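Local coordinates for protein calmodulin, putative (Entamoeba histolytica, PDB 4OCI) that binds calcium through an EF-hand and is involved in initiating the phagocytosis of human erythrocytes by this amoeba, at residues Ser30-Val34 against Leu35-Met39; Ile97-Arg100 against Arg101-Thr105; Val130-Asp133 against Asp134-Gln138. All coordinates share one frame; numbering follows the deposited sequence.

How the interactions relate
All three contacts are local, each within a few residues of continuous chain at a helix end or along a helix. Interaction 1 closes helix 25-34 in the half of the molecule that holds the calcium; interactions 2 and 3 belong to the other half, where helices 96-106 and 132-145 follow two paired EF-hand strands. The latter two share a core: Leu99 and Leu103 pack on Phe135, and Leu99 also meets Val130. Interaction 1 touches neither. Each has a buried apolar side and a more open polar one, but the polar chemistry differs: an arginine on a backbone carbonyl past a helix C-terminus, a glutamate-arginine pair along a helix, and a lysine-aspartate network at a helix N-terminus.

Interaction 1 of 3, residues Ser30-Val34 against Leu35-Met39; sequences SLVRV and LGVVM
Arg33 reaches from the last turn of helix 25-34 along the outgoing chain to Met39, a selenomethionine in this crystal. From CB the chain leaves beside its own backbone N (chi1 -70°), and CG passes 4.0 Å from Val37 O. The chain then runs extended to NE, which is turned back to Glu29 one helical turn earlier in a salt bridge. The guanidinium beyond meets a single carbonyl oxygen: NH2 donates to Met39 O at 2.8 Å, 27° out of the guanidinium plane, while NH1 gives the same oxygen a weak bond of 3.2 Å. NH1 also donates to a water 2.7 Å away, which accepts a weak bond from Met39 N, and NH2 has a second acceptor in Thr41 OG1.

Between these ends the helix stops in a Schellman motif. Gly36, with a positive phi of 118°, turns the chain so that its N reaches Arg33 O at 3.0 Å and Val37 N reaches Val32 O at 3.2 Å. The motif brings its usual apolar pair together: Val32 CG1 packs against Val37 CB at 3.7 Å, on the side covered by Leu69 and Ile44 of neighbouring helices. One turn back, Leu31 and Leu35 cross obliquely, with Leu31 CG 3.9 Å from Leu35 CD1; from helix 59-71, Phe62 lies against Leu31 and Phe66 against Leu35.

The Schellman bonds and valine contact thus close the helix, and the arginine ties the chain at Met39 back to its last turn. Its positive charge is shared by Glu29, Met39 O, Thr41 OG1 and a water, which together would probably hold the guanidinium in place.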
loop_
_atom_site.group_PDB
_atom_site.type_symbol
_atom_site.label_atom_id
_atom_site.label_comp_id
_atom_site.label_asym_id
_atom_site.label_seq_id
_atom_site.Cartn_x
_atom_site.Cartn_y
_atom_site.Cartn_z
ATOM N N SER A 30 4.801 9.648 2.743
ATOM C CA SER A 30 4.922 10.800 3.535
ATOM C C SER A 30 5.314 12.070 2.642
ATOM O O SER A 30 4.746 13.180 2.775
ATOM C CB SER A 30 5.820 10.421 4.738
ATOM O OG SER A 30 6.567 11.524 5.129
ATOM N N LEU A 31 6.128 11.878 1.626
ATOM C CA LEU A 31 6.575 12.978 0.803
ATOM C C LEU A 31 5.487 13.442 -0.088
ATOM O O LEU A 31 5.272 14.670 -0.210
ATOM C CB LEU A 31 7.791 12.564 -0.038
ATOM C CG LEU A 31 8.428 13.573 -1.024
ATOM C CD1 LEU A 31 8.697 14.915 -0.286
ATOM C CD2 LEU A 31 9.697 13.076 -1.680
ATOM N N VAL A 32 4.772 12.499 -0.689
ATOM C CA VAL A 32 3.639 12.788 -1.590
ATOM C C VAL A 32 2.543 13.500 -0.798
ATOM O O VAL A 32 1.974 14.511 -1.280
ATOM C CB VAL A 32 3.194 11.433 -2.262
ATOM C CG1 VAL A 32 1.741 11.224 -2.254
ATOM C CG2 VAL A 32 3.947 11.194 -3.660
ATOM N N ARG A 33 2.285 13.061 0.443
ATOM C CA ARG A 33 1.327 13.805 1.278
ATOM C C ARG A 33 1.802 15.210 1.678
ATOM O O ARG A 33 0.986 16.166 1.621
ATOM C CB ARG A 33 0.861 13.018 2.476
ATOM C CG ARG A 33 -0.058 11.843 2.039
ATOM C CD ARG A 33 -0.581 11.211 3.294
ATOM N NE ARG A 33 -1.392 10.026 3.050
ATOM C CZ ARG A 33 -2.579 10.020 2.472
ATOM N NH1 ARG A 33 -3.134 11.170 1.976
ATOM N NH2 ARG A 33 -3.208 8.830 2.364
ATOM N N VAL A 34 3.031 15.324 2.161
ATOM C CA VAL A 34 3.639 16.641 2.347
ATOM C C VAL A 34 3.487 17.601 1.131
ATOM O O VAL A 34 3.216 18.778 1.320
ATOM C CB VAL A 34 5.113 16.536 2.760
ATOM C CG1 VAL A 34 5.859 17.870 2.458
ATOM C CG2 VAL A 34 5.173 16.241 4.215
ATOM N N LEU A 35 3.668 17.092 -0.098
ATOM C CA LEU A 35 3.537 17.838 -1.334
ATOM C C LEU A 35 2.108 18.134 -1.747
ATOM O O LEU A 35 1.897 18.869 -2.690
ATOM C CB LEU A 35 4.291 17.106 -2.470
ATOM C CG LEU A 35 5.778 16.975 -2.229
ATOM C CD1 LEU A 35 6.482 16.105 -3.290
ATOM C CD2 LEU A 35 6.434 18.349 -2.101
ATOM N N GLY A 36 1.111 17.581 -1.064
ATOM C CA GLY A 36 -0.243 18.049 -1.219
ATOM C C GLY A 36 -1.242 17.030 -1.772
ATOM O O GLY A 36 -2.454 17.318 -1.814
ATOM N N VAL A 37 -0.769 15.842 -2.130
ATOM C CA VAL A 37 -1.639 14.798 -2.687
ATOM C C VAL A 37 -2.650 14.312 -1.645
ATOM O O VAL A 37 -2.289 14.081 -0.485
ATOM C CB VAL A 37 -0.799 13.628 -3.309
ATOM C CG1 VAL A 37 -1.658 12.457 -3.650
ATOM C CG2 VAL A 37 -0.057 14.135 -4.585
ATOM N N VAL A 38 -3.917 14.274 -2.056
ATOM C CA VAL A 38 -5.039 13.806 -1.252
ATOM C C VAL A 38 -5.582 12.561 -1.901
ATOM O O VAL A 38 -6.207 12.616 -2.954
ATOM C CB VAL A 38 -6.193 14.849 -1.139
ATOM C CG1 VAL A 38 -7.435 14.165 -0.595
ATOM C CG2 VAL A 38 -5.827 15.952 -0.179
HETATM N N MSE A 39 -5.319 11.415 -1.276
HETATM C CA MSE A 39 -5.790 10.139 -1.799
HETATM C C MSE A 39 -5.510 8.966 -0.835
HETATM O O MSE A 39 -4.792 9.140 0.119
HETATM C CB MSE A 39 -5.158 9.876 -3.198
HETATM C CG MSE A 39 -3.793 9.332 -3.168
HETATM SE SE MSE A 39 -2.973 9.052 -4.967
HETATM C CE MSE A 39 -4.343 8.237 -6.121
HETATM O O HOH W 1 -5.731 11.994 1.951
#

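Interaction 2 of 3, residues Ile97-Arg100 against Arg101-Thr105; sequences IELR and RILST
Glu98 and Arg101 lie side by side on helix 96-106, pointing the same way, with the carboxylate plane turned 40° from that of the guanidinium. A bend in each chain brings the ends together, at chi2 in the glutamate (-71°) and at chi3 in the arginine. Arg101 presents its NE and NH2 edge, and both nitrogens grip one oxygen: NH2 lies 2.8 Å from Glu98 OE1, nearly in line with the C-O bond, while NE, 3.0 Å from the same OE1, comes from above the carboxylate plane. This oxygen lies in the guanidinium plane, so the salt bridge is edge-on for the arginine but skewed for the glutamate. One face of the guanidinium looks on to Glu98 O.

On the buried side Leu99 and Leu103 are set at a slant to one another. With CG anti to its backbone nitrogen (chi1 -172°), Leu99 is directed along the helix to Leu103, its CG lying 3.8 Å from Leu103 CD1. Phe119 touches Leu99, Ile115 touches Leu103, and Phe135 of helix 132-145 touches both. Ile102 folds back tightly over the preceding turn, its CG1 near Glu98 O. Arg100 extends elsewhere, to Glu126, Thr116 and Gln112, and Ser104 OG is hydrogen-bonded to Gln112 OE1.

The backbone bonds are those of a regular alpha-helix, such as Leu103 N to Leu99 O at 3.0 Å. By sequence, Glu98 falls where a canonical EF-hand loop has its closing calcium ligand; here OE1 is held by arginine instead, while the calcium bound in this structure sits in the N-terminal hand. The pair is thus an i to i+3 salt bridge in which the two charges would largely offset each other, beside a leucine surface that joins the helices.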
loop_
_atom_site.group_PDB
_atom_site.type_symbol
_atom_site.label_atom_id
_atom_site.label_comp_id
_atom_site.label_asym_id
_atom_site.label_seq_id
_atom_site.Cartn_x
_atom_site.Cartn_y
_atom_site.Cartn_z
ATOM N N ILE A 97 -25.184 17.723 -3.820
ATOM C CA ILE A 97 -25.012 17.585 -5.247
ATOM C C ILE A 97 -23.919 18.487 -5.786
ATOM O O ILE A 97 -23.253 18.134 -6.795
ATOM C CB ILE A 97 -26.336 17.796 -6.030
ATOM C CG1 ILE A 97 -26.186 17.162 -7.471
ATOM C CG2 ILE A 97 -26.784 19.344 -6.049
ATOM C CD1 ILE A 97 -27.303 17.598 -8.309
ATOM N N GLU A 98 -23.677 19.602 -5.100
ATOM C CA GLU A 98 -22.599 20.502 -5.530
ATOM C C GLU A 98 -21.213 19.905 -5.114
ATOM O O GLU A 98 -20.201 20.031 -5.825
ATOM C CB GLU A 98 -22.754 21.894 -4.963
ATOM C CG GLU A 98 -23.978 22.666 -5.565
ATOM C CD GLU A 98 -23.716 23.069 -7.065
ATOM O OE1 GLU A 98 -22.517 23.384 -7.408
ATOM O OE2 GLU A 98 -24.681 23.072 -7.894
ATOM N N LEU A 99 -21.153 19.341 -3.925
ATOM C CA LEU A 99 -20.004 18.481 -3.570
ATOM C C LEU A 99 -19.738 17.386 -4.614
ATOM O O LEU A 99 -18.614 17.183 -4.976
ATOM C CB LEU A 99 -20.250 17.811 -2.233
ATOM C CG LEU A 99 -18.986 17.058 -1.749
ATOM C CD1 LEU A 99 -17.663 17.907 -1.782
ATOM C CD2 LEU A 99 -19.190 16.403 -0.404
ATOM N N ARG A 100 -20.757 16.634 -5.007
ATOM C CA ARG A 100 -20.644 15.662 -6.116
ATOM C C ARG A 100 -20.049 16.296 -7.329
ATOM O O ARG A 100 -19.131 15.722 -7.917
ATOM C CB ARG A 100 -21.998 14.998 -6.446
ATOM C CG ARG A 100 -21.993 13.964 -7.594
ATOM C CD ARG A 100 -23.409 13.415 -7.881
ATOM N NE ARG A 100 -23.878 12.449 -6.853
ATOM C CZ ARG A 100 -23.525 11.167 -6.798
ATOM N NH1 ARG A 100 -22.632 10.636 -7.664
ATOM N NH2 ARG A 100 -24.026 10.395 -5.839
ATOM N N ARG A 101 -20.518 17.463 -7.750
ATOM C CA ARG A 101 -19.901 18.152 -8.894
ATOM C C ARG A 101 -18.392 18.377 -8.706
ATOM O O ARG A 101 -17.575 18.087 -9.621
ATOM C CB ARG A 101 -20.615 19.489 -9.277
ATOM C CG ARG A 101 -20.061 20.113 -10.563
ATOM C CD ARG A 101 -20.698 21.481 -10.843
ATOM N NE ARG A 101 -20.710 22.221 -9.566
ATOM C CZ ARG A 101 -19.662 22.885 -9.021
ATOM N NH1 ARG A 101 -18.489 22.952 -9.656
ATOM N NH2 ARG A 101 -19.775 23.482 -7.811
ATOM N N ILE A 102 -18.039 18.911 -7.551
ATOM C CA ILE A 102 -16.677 19.313 -7.259
ATOM C C ILE A 102 -15.761 18.114 -7.309
ATOM O O ILE A 102 -14.680 18.181 -7.874
ATOM C CB ILE A 102 -16.541 19.856 -5.814
ATOM C CG1 ILE A 102 -17.422 21.078 -5.537
ATOM C CG2 ILE A 102 -15.014 20.072 -5.409
ATOM C CD1 ILE A 102 -17.128 22.177 -6.311
ATOM N N LEU A 103 -16.170 17.041 -6.655
ATOM C CA LEU A 103 -15.403 15.798 -6.570
ATOM C C LEU A 103 -15.329 15.143 -7.957
ATOM O O LEU A 103 -14.333 14.484 -8.269
ATOM C CB LEU A 103 -16.023 14.804 -5.548
ATOM C CG LEU A 103 -16.012 15.170 -4.052
ATOM C CD1 LEU A 103 -16.944 14.245 -3.267
ATOM C CD2 LEU A 103 -14.597 15.062 -3.484
ATOM N N SER A 104 -16.358 15.309 -8.787
ATOM C CA SER A 104 -16.258 14.863 -10.170
ATOM C C SER A 104 -15.240 15.669 -10.905
ATOM O O SER A 104 -14.488 15.153 -11.705
ATOM C CB SER A 104 -17.611 14.913 -10.862
ATOM O OG SER A 104 -18.434 13.989 -10.216
ATOM N N THR A 105 -15.179 16.937 -10.600
ATOM C CA THR A 105 -14.395 17.875 -11.342
ATOM C C THR A 105 -12.913 17.831 -11.072
ATOM O O THR A 105 -12.148 17.815 -12.032
ATOM C CB THR A 105 -14.950 19.274 -11.087
ATOM O OG1 THR A 105 -16.184 19.365 -11.792
ATOM C CG2 THR A 105 -14.028 20.379 -11.558
#

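Interaction 3 of 3, residues Val130-Asp133 against Asp134-Gln138; sequences VKVD and DFINQ. With ACT (acetate ion), chain D.
The carboxylates of Asp133 and Asp134 lie side by side with planes only 7° apart, and Asp133 OD1 comes within 3.7 Å of Asp134 OD1. With its CG set between the backbone N and the carbonyl carbon, Asp133 folds over the chain, and OD1 also takes a weak bond from Asp134 N, 3.0 Å away. Lys131 reaches both carboxylates: bent at its last torsion (chi4 -75°), its NZ bonds to Asp133 OD1 at 2.8 Å on the syn lone pair and makes a long, and so weaker, salt bridge of 3.8 Å to Asp134 OD2. The third flat group, the Phe135 ring, is approached obliquely by Val130 CG1, which sits 3.5 Å from Phe135 CB. Met122 and Ile124 also pack on Phe135.

Lys131 is the N-cap of helix 132-145, and its carbonyl oxygen receives Phe135 N at 2.9 Å. Its own N donates almost straight (178°) to an oxygen of an acetate, probably from the crystallisation liquor, 2.8 Å away; the acetate methyl lies 3.6 Å from Phe135 N. Just before, Val130 pairs with Ile94 in the two-stranded sheet that couples the loops of paired EF-hands.

Asp133 and Asp134 place negative charge in the first turn, at the positive end of the helix dipole, which is likely to stabilise this helix start, while the lysine probably offsets their mutual repulsion.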
loop_
_atom_site.group_PDB
_atom_site.type_symbol
_atom_site.label_atom_id
_atom_site.label_comp_id
_atom_site.label_asym_id
_atom_site.label_seq_id
_atom_site.Cartn_x
_atom_site.Cartn_y
_atom_site.Cartn_z
ATOM N N VAL A 130 -24.197 19.037 3.097
ATOM C CA VAL A 130 -23.058 18.385 3.752
ATOM C C VAL A 130 -22.358 19.409 4.623
ATOM O O VAL A 130 -22.138 20.566 4.182
ATOM C CB VAL A 130 -22.032 17.961 2.664
ATOM C CG1 VAL A 130 -20.754 17.240 3.313
ATOM C CG2 VAL A 130 -22.719 17.074 1.689
ATOM N N LYS A 131 -21.972 18.980 5.842
ATOM C CA LYS A 131 -21.245 19.855 6.740
ATOM C C LYS A 131 -19.769 19.796 6.296
ATOM O O LYS A 131 -19.121 18.756 6.402
ATOM C CB LYS A 131 -21.396 19.377 8.182
ATOM C CG LYS A 131 -21.027 20.471 9.163
ATOM C CD LYS A 131 -21.608 20.212 10.621
ATOM C CE LYS A 131 -21.081 21.223 11.676
ATOM N NZ LYS A 131 -19.622 20.963 12.114
ATOM N N VAL A 132 -19.243 20.889 5.773
ATOM C CA VAL A 132 -17.937 20.901 5.090
ATOM C C VAL A 132 -16.810 20.480 6.042
ATOM O O VAL A 132 -15.962 19.658 5.653
ATOM C CB VAL A 132 -17.640 22.332 4.590
ATOM C CG1 VAL A 132 -16.172 22.482 4.238
ATOM C CG2 VAL A 132 -18.577 22.714 3.354
ATOM N N ASP A 133 -16.777 20.987 7.296
ATOM C CA ASP A 133 -15.610 20.597 8.165
ATOM C C ASP A 133 -15.623 19.073 8.452
ATOM O O ASP A 133 -14.573 18.389 8.376
ATOM C CB ASP A 133 -15.425 21.446 9.443
ATOM C CG ASP A 133 -16.669 21.401 10.434
ATOM O OD1 ASP A 133 -17.807 21.051 9.997
ATOM O OD2 ASP A 133 -16.513 21.742 11.678
ATOM N N ASP A 134 -16.813 18.551 8.770
ATOM C CA ASP A 134 -16.938 17.157 9.087
ATOM C C ASP A 134 -16.564 16.337 7.868
ATOM O O ASP A 134 -15.806 15.362 8.023
ATOM C CB ASP A 134 -18.347 16.846 9.536
ATOM C CG ASP A 134 -18.605 17.352 10.982
ATOM O OD1 ASP A 134 -17.656 17.771 11.679
ATOM O OD2 ASP A 134 -19.757 17.272 11.446
ATOM N N PHE A 135 -17.047 16.718 6.672
ATOM C CA PHE A 135 -16.699 15.987 5.465
ATOM C C PHE A 135 -15.183 15.895 5.190
ATOM O O PHE A 135 -14.626 14.806 4.927
ATOM C CB PHE A 135 -17.417 16.601 4.203
ATOM C CG PHE A 135 -17.014 15.914 2.947
ATOM C CD1 PHE A 135 -17.529 14.644 2.664
ATOM C CD2 PHE A 135 -16.019 16.418 2.139
ATOM C CE1 PHE A 135 -17.133 13.922 1.523
ATOM C CE2 PHE A 135 -15.587 15.687 0.989
ATOM C CZ PHE A 135 -16.152 14.439 0.711
ATOM N N ILE A 136 -14.515 17.055 5.145
ATOM C CA ILE A 136 -13.046 17.061 4.917
ATOM C C ILE A 136 -12.301 16.227 5.953
ATOM O O ILE A 136 -11.462 15.472 5.545
ATOM C CB ILE A 136 -12.437 18.487 4.908
ATOM C CG1 ILE A 136 -13.106 19.367 3.834
ATOM C CG2 ILE A 136 -10.874 18.433 4.716
ATOM C CD1 ILE A 136 -12.704 18.918 2.470
ATOM N N ASN A 137 -12.640 16.344 7.247
ATOM C CA ASN A 137 -12.051 15.539 8.274
ATOM C C ASN A 137 -12.288 14.016 8.137
ATOM O O ASN A 137 -11.372 13.206 8.332
ATOM C CB ASN A 137 -12.511 15.982 9.691
ATOM C CG ASN A 137 -11.875 17.325 10.127
ATOM O OD1 ASN A 137 -10.843 17.741 9.582
ATOM N ND2 ASN A 137 -12.522 18.027 11.068
ATOM N N GLN A 138 -13.494 13.632 7.766
ATOM C CA GLN A 138 -13.818 12.211 7.678
ATOM C C GLN A 138 -13.131 11.607 6.434
ATOM O O GLN A 138 -12.691 10.473 6.382
ATOM C CB GLN A 138 -15.344 12.070 7.569
ATOM C CG GLN A 138 -15.977 12.200 8.926
ATOM C CD GLN A 138 -17.499 12.376 8.904
ATOM O OE1 GLN A 138 -18.195 12.080 7.926
ATOM N NE2 GLN A 138 -18.009 12.851 9.997
HETATM C C ACT D . -21.827 15.370 6.907
HETATM O O ACT D . -22.527 16.369 6.596
HETATM O OXT ACT D . -22.460 14.399 7.424
HETATM C CH3 ACT D . -20.342 15.306 6.656
#